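Local coordinates for excinuclease ABC, subunit A. (Deinococcus radiodurans, PDB 2VF7), which binds DNA, zinc and ATP as a UvrA-family ABC protein, and probably takes part in recognising damaged DNA during excision repair, at residues V832-P835 with Y836-A840; D416-A419 with L420-A423. The protein carries 1 engineered substitution. All blocks are in the same frame, centred on the assembly; numbering follows the deposited sequence.

Contact 1 (V832-P835 with Y836-A840); sequences VTAP and YLRAA
Leu-837 N donates an almost straight hydrogen bond of 2.9 Å to Thr-833 O at the start of the C-terminal helix. Two more backbone hydrogen bonds follow in step, Arg-838 N to Ala-834 O and Ala-839 N to Pro-835 O, the last with its donor tilted 24° from the carbonyl plane. The tight part lies round Thr-833, Ala-834 and Leu-837, all buried, where Leu-837 leans on Val-796 of helix 793-796 and Thr-833 on His-413. Thr-833 OG1 is shut in there without a polar partner in the model. The Thr-833 side chain is about 8 Å from that of Lys-536, which binds ADP, so this helix start lies beside the second Walker A (P-loop) site. Looser and more exposed is the side of Pro-835, Tyr-836 and Arg-838. With CG anti to its own carbonyl carbon (chi1 -65°), the Tyr-836 ring folds back along the chain, and Val-832 O sits in the ring plane at its edge, 3.4 Å from Tyr-836 CD1. Pro-835 CG is a loose 4.3 Å from the same carbon, Tyr-836 CD1, while Pro-414, Ala-415 and Met-793 also touch the tyrosine. Arg-838 bends at chi3, which sets one guanidinium face, offset, over Pro-835 CA, with Arg-838 CZ 3.8 Å from Pro-835 CA. The tertiary amide nitrogen of Pro-835 carries no hydrogen, which suits the first turn of a helix. Arg-838 NE donates to Ala-826 O, a carbonyl whose dipole may ease the positive charge without neutralising it.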
loop_
_atom_site.group_PDB
_atom_site.type_symbol
_atom_site.label_atom_id
_atom_site.label_comp_id
_atom_site.label_asym_id
_atom_site.label_seq_id
_atom_site.Cartn_x
_atom_site.Cartn_y
_atom_site.Cartn_z
ATOM N N VAL A 832 12.933 40.128 22.645
ATOM C CA VAL A 832 12.186 39.031 23.228
ATOM C C VAL A 832 13.133 37.924 23.742
ATOM O O VAL A 832 12.775 37.170 24.655
ATOM C CB VAL A 832 11.054 38.541 22.250
ATOM C CG1 VAL A 832 10.970 37.041 22.174
ATOM C CG2 VAL A 832 9.682 39.143 22.660
ATOM N N THR A 833 14.342 37.853 23.179
ATOM C CA THR A 833 15.355 36.935 23.675
ATOM C C THR A 833 16.111 37.428 24.908
ATOM O O THR A 833 16.656 36.612 25.647
ATOM C CB THR A 833 16.401 36.525 22.591
ATOM O OG1 THR A 833 17.698 37.013 22.958
ATOM C CG2 THR A 833 16.008 36.998 21.200
ATOM N N ALA A 834 16.149 38.749 25.126
ATOM C CA ALA A 834 16.908 39.346 26.236
ATOM C C ALA A 834 16.695 38.641 27.567
ATOM O O ALA A 834 17.655 38.088 28.103
ATOM C CB ALA A 834 16.634 40.836 26.366
ATOM N N PRO A 835 15.443 38.627 28.094
ATOM C CA PRO A 835 15.194 37.938 29.367
ATOM C C PRO A 835 15.749 36.507 29.448
ATOM O O PRO A 835 16.282 36.125 30.487
ATOM C CB PRO A 835 13.663 37.931 29.478
ATOM C CG PRO A 835 13.153 38.379 28.135
ATOM C CD PRO A 835 14.205 39.240 27.574
ATOM N N TYR A 836 15.617 35.742 28.369
ATOM C CA TYR A 836 16.076 34.342 28.297
ATOM C C TYR A 836 17.601 34.207 28.227
ATOM O O TYR A 836 18.171 33.268 28.789
ATOM C CB TYR A 836 15.422 33.619 27.098
ATOM C CG TYR A 836 13.925 33.489 27.249
ATOM C CD1 TYR A 836 13.063 34.354 26.588
ATOM C CD2 TYR A 836 13.369 32.509 28.094
ATOM C CE1 TYR A 836 11.688 34.249 26.745
ATOM C CE2 TYR A 836 12.000 32.385 28.249
ATOM C CZ TYR A 836 11.158 33.266 27.575
ATOM O OH TYR A 836 9.778 33.175 27.747
ATOM N N LEU A 837 18.247 35.135 27.521
ATOM C CA LEU A 837 19.703 35.225 27.508
ATOM C C LEU A 837 20.182 35.531 28.926
ATOM O O LEU A 837 21.121 34.913 29.410
ATOM C CB LEU A 837 20.184 36.313 26.538
ATOM C CG LEU A 837 21.412 36.087 25.632
ATOM C CD1 LEU A 837 21.918 37.402 25.117
ATOM C CD2 LEU A 837 22.560 35.302 26.269
ATOM N N ARG A 838 19.510 36.473 29.581
ATOM C CA ARG A 838 19.798 36.874 30.966
ATOM C C ARG A 838 19.715 35.717 31.983
ATOM O O ARG A 838 20.591 35.573 32.824
ATOM C CB ARG A 838 18.858 38.011 31.350
ATOM C CG ARG A 838 19.171 38.741 32.622
ATOM C CD ARG A 838 17.953 39.596 33.035
ATOM N NE ARG A 838 17.516 40.482 31.949
ATOM C CZ ARG A 838 16.248 40.750 31.644
ATOM N NH1 ARG A 838 15.253 40.203 32.338
ATOM N NH2 ARG A 838 15.985 41.590 30.639
ATOM N N ALA A 839 18.665 34.899 31.901
ATOM C CA ALA A 839 18.540 33.686 32.721
ATOM C C ALA A 839 19.693 32.690 32.497
ATOM O O ALA A 839 20.144 32.037 33.445
ATOM C CB ALA A 839 17.195 33.017 32.476
ATOM N N ALA A 840 20.144 32.586 31.242
ATOM C CA ALA A 840 21.311 31.790 30.814
ATOM C C ALA A 840 22.646 32.300 31.346
ATOM O O ALA A 840 23.560 31.523 31.603
ATOM C CB ALA A 840 21.372 31.753 29.309
#

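Contact 2 (D416-A419 with L420-A423); sequences DTEA and LLSA
Leu-421 and Glu-418, one turn apart near the start of helix 417-428, cross at a slant: the carboxylate oxygen Glu-418 OE2 comes to 4.2 Å from Leu-421 CD1, a loose touch between a charged end and a methyl. The glutamate chain is bent at chi2 (61°), turning its carboxylate back toward the first residue of the helix, where Thr-417 OG1 gives Glu-418 OE2 a weak hydrogen bond of 3.3 Å. The other oxygen, OE1, has the stronger partner, a salt bridge to Arg-446, and Leu-421 also lies against that arginine. The two leucines serve different neighbours. Leu-420 packs on Pro-408, Leu-412 and Val-443, whereas Leu-421 has CG anti to its carbonyl carbon, putting Leu-421 CG 3.6 Å from Thr-417 O. That same Thr-417 O takes the straight hydrogen bond from Leu-421 N, 2.7 Å long. Ser-422 stands on the exposed side, and Ser-422 CB is close to Glu-418 O; Ser-422 N bonds to Glu-418 O at 3.1 Å from well above the carbonyl plane. The flanking bonds, Leu-420 N to Asp-416 O and Ala-423 N to Ala-419 O, are weak. One buried flank and one polar flank make this an amphipathic helix, the linking helix of the beta-alpha-beta unit formed with strands 402-406 and 433-437 in an ABC-type nucleotide-binding fold.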
loop_
_atom_site.group_PDB
_atom_site.type_symbol
_atom_site.label_atom_id
_atom_site.label_comp_id
_atom_site.label_asym_id
_atom_site.label_seq_id
_atom_site.Cartn_x
_atom_site.Cartn_y
_atom_site.Cartn_z
ATOM N N ASP A 416 8.668 30.717 22.849
ATOM C CA ASP A 416 7.558 30.026 22.208
ATOM C C ASP A 416 7.286 28.592 22.675
ATOM O O ASP A 416 6.376 27.961 22.153
ATOM C CB ASP A 416 7.745 30.034 20.690
ATOM C CG ASP A 416 7.605 31.430 20.083
ATOM O OD1 ASP A 416 6.979 32.315 20.708
ATOM O OD2 ASP A 416 8.127 31.640 18.966
ATOM N N THR A 417 8.036 28.087 23.656
ATOM C CA THR A 417 7.894 26.678 24.069
ATOM C C THR A 417 6.578 26.357 24.798
ATOM O O THR A 417 6.075 25.244 24.685
ATOM C CB THR A 417 9.139 26.098 24.845
ATOM O OG1 THR A 417 8.994 26.300 26.251
ATOM C CG2 THR A 417 10.446 26.717 24.361
ATOM N N GLU A 418 6.021 27.332 25.507
ATOM C CA GLU A 418 4.679 27.220 26.098
ATOM C C GLU A 418 3.570 26.990 25.071
ATOM O O GLU A 418 2.554 26.366 25.380
ATOM C CB GLU A 418 4.376 28.445 26.950
ATOM C CG GLU A 418 4.341 28.157 28.451
ATOM C CD GLU A 418 5.665 27.630 29.033
ATOM O OE1 GLU A 418 5.727 27.467 30.272
ATOM O OE2 GLU A 418 6.640 27.389 28.281
ATOM N N ALA A 419 3.780 27.478 23.849
ATOM C CA ALA A 419 2.851 27.253 22.742
ATOM C C ALA A 419 2.992 25.830 22.196
ATOM O O ALA A 419 2.006 25.217 21.764
ATOM C CB ALA A 419 3.091 28.272 21.644
ATOM N N LEU A 420 4.219 25.318 22.205
ATOM C CA LEU A 420 4.481 23.926 21.873
ATOM C C LEU A 420 3.953 22.971 22.963
ATOM O O LEU A 420 3.247 22.010 22.667
ATOM C CB LEU A 420 5.982 23.714 21.631
ATOM C CG LEU A 420 6.513 22.269 21.641
ATOM C CD1 LEU A 420 6.269 21.590 20.296
ATOM C CD2 LEU A 420 7.980 22.198 22.069
ATOM N N LEU A 421 4.296 23.248 24.217
ATOM C CA LEU A 421 3.832 22.457 25.363
ATOM C C LEU A 421 2.315 22.350 25.459
ATOM O O LEU A 421 1.783 21.312 25.855
ATOM C CB LEU A 421 4.404 23.014 26.670
ATOM C CG LEU A 421 5.820 22.544 27.021
ATOM C CD1 LEU A 421 6.354 23.240 28.266
ATOM C CD2 LEU A 421 5.929 21.008 27.171
ATOM N N SER A 422 1.637 23.435 25.089
ATOM C CA SER A 422 0.182 23.537 25.136
ATOM C C SER A 422 -0.525 22.749 24.022
ATOM O O SER A 422 -1.638 22.255 24.218
ATOM C CB SER A 422 -0.225 25.014 25.129
ATOM O OG SER A 422 -1.381 25.225 24.346
ATOM N N ALA A 423 0.122 22.637 22.864
ATOM C CA ALA A 423 -0.385 21.847 21.739
ATOM C C ALA A 423 -0.186 20.359 21.952
ATOM O O ALA A 423 -0.932 19.564 21.410
ATOM C CB ALA A 423 0.274 22.270 20.463
#

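How the contacts relate
Contact 2 comes first along the chain, at the start of helix 417-428, which links two parallel strands of the sheet that also holds 38-42; contact 1 follows some 400 residues later, on the terminal helix 834-840. Their centres are about 18 Å apart and their nearest atoms about 6 Å, without touching. Ala-415 touches Val-832 and Tyr-836, and Pro-414 touches Tyr-836, so the loop before helix 417-428 lies between the two. Both contacts lie near the second bound ADP, about 9 Å from the Asp-416 side chain and 10 Å from that of Thr-833. The C-terminal helix thus lies between helix 793-796 of its own half and loop 413-415 of the other.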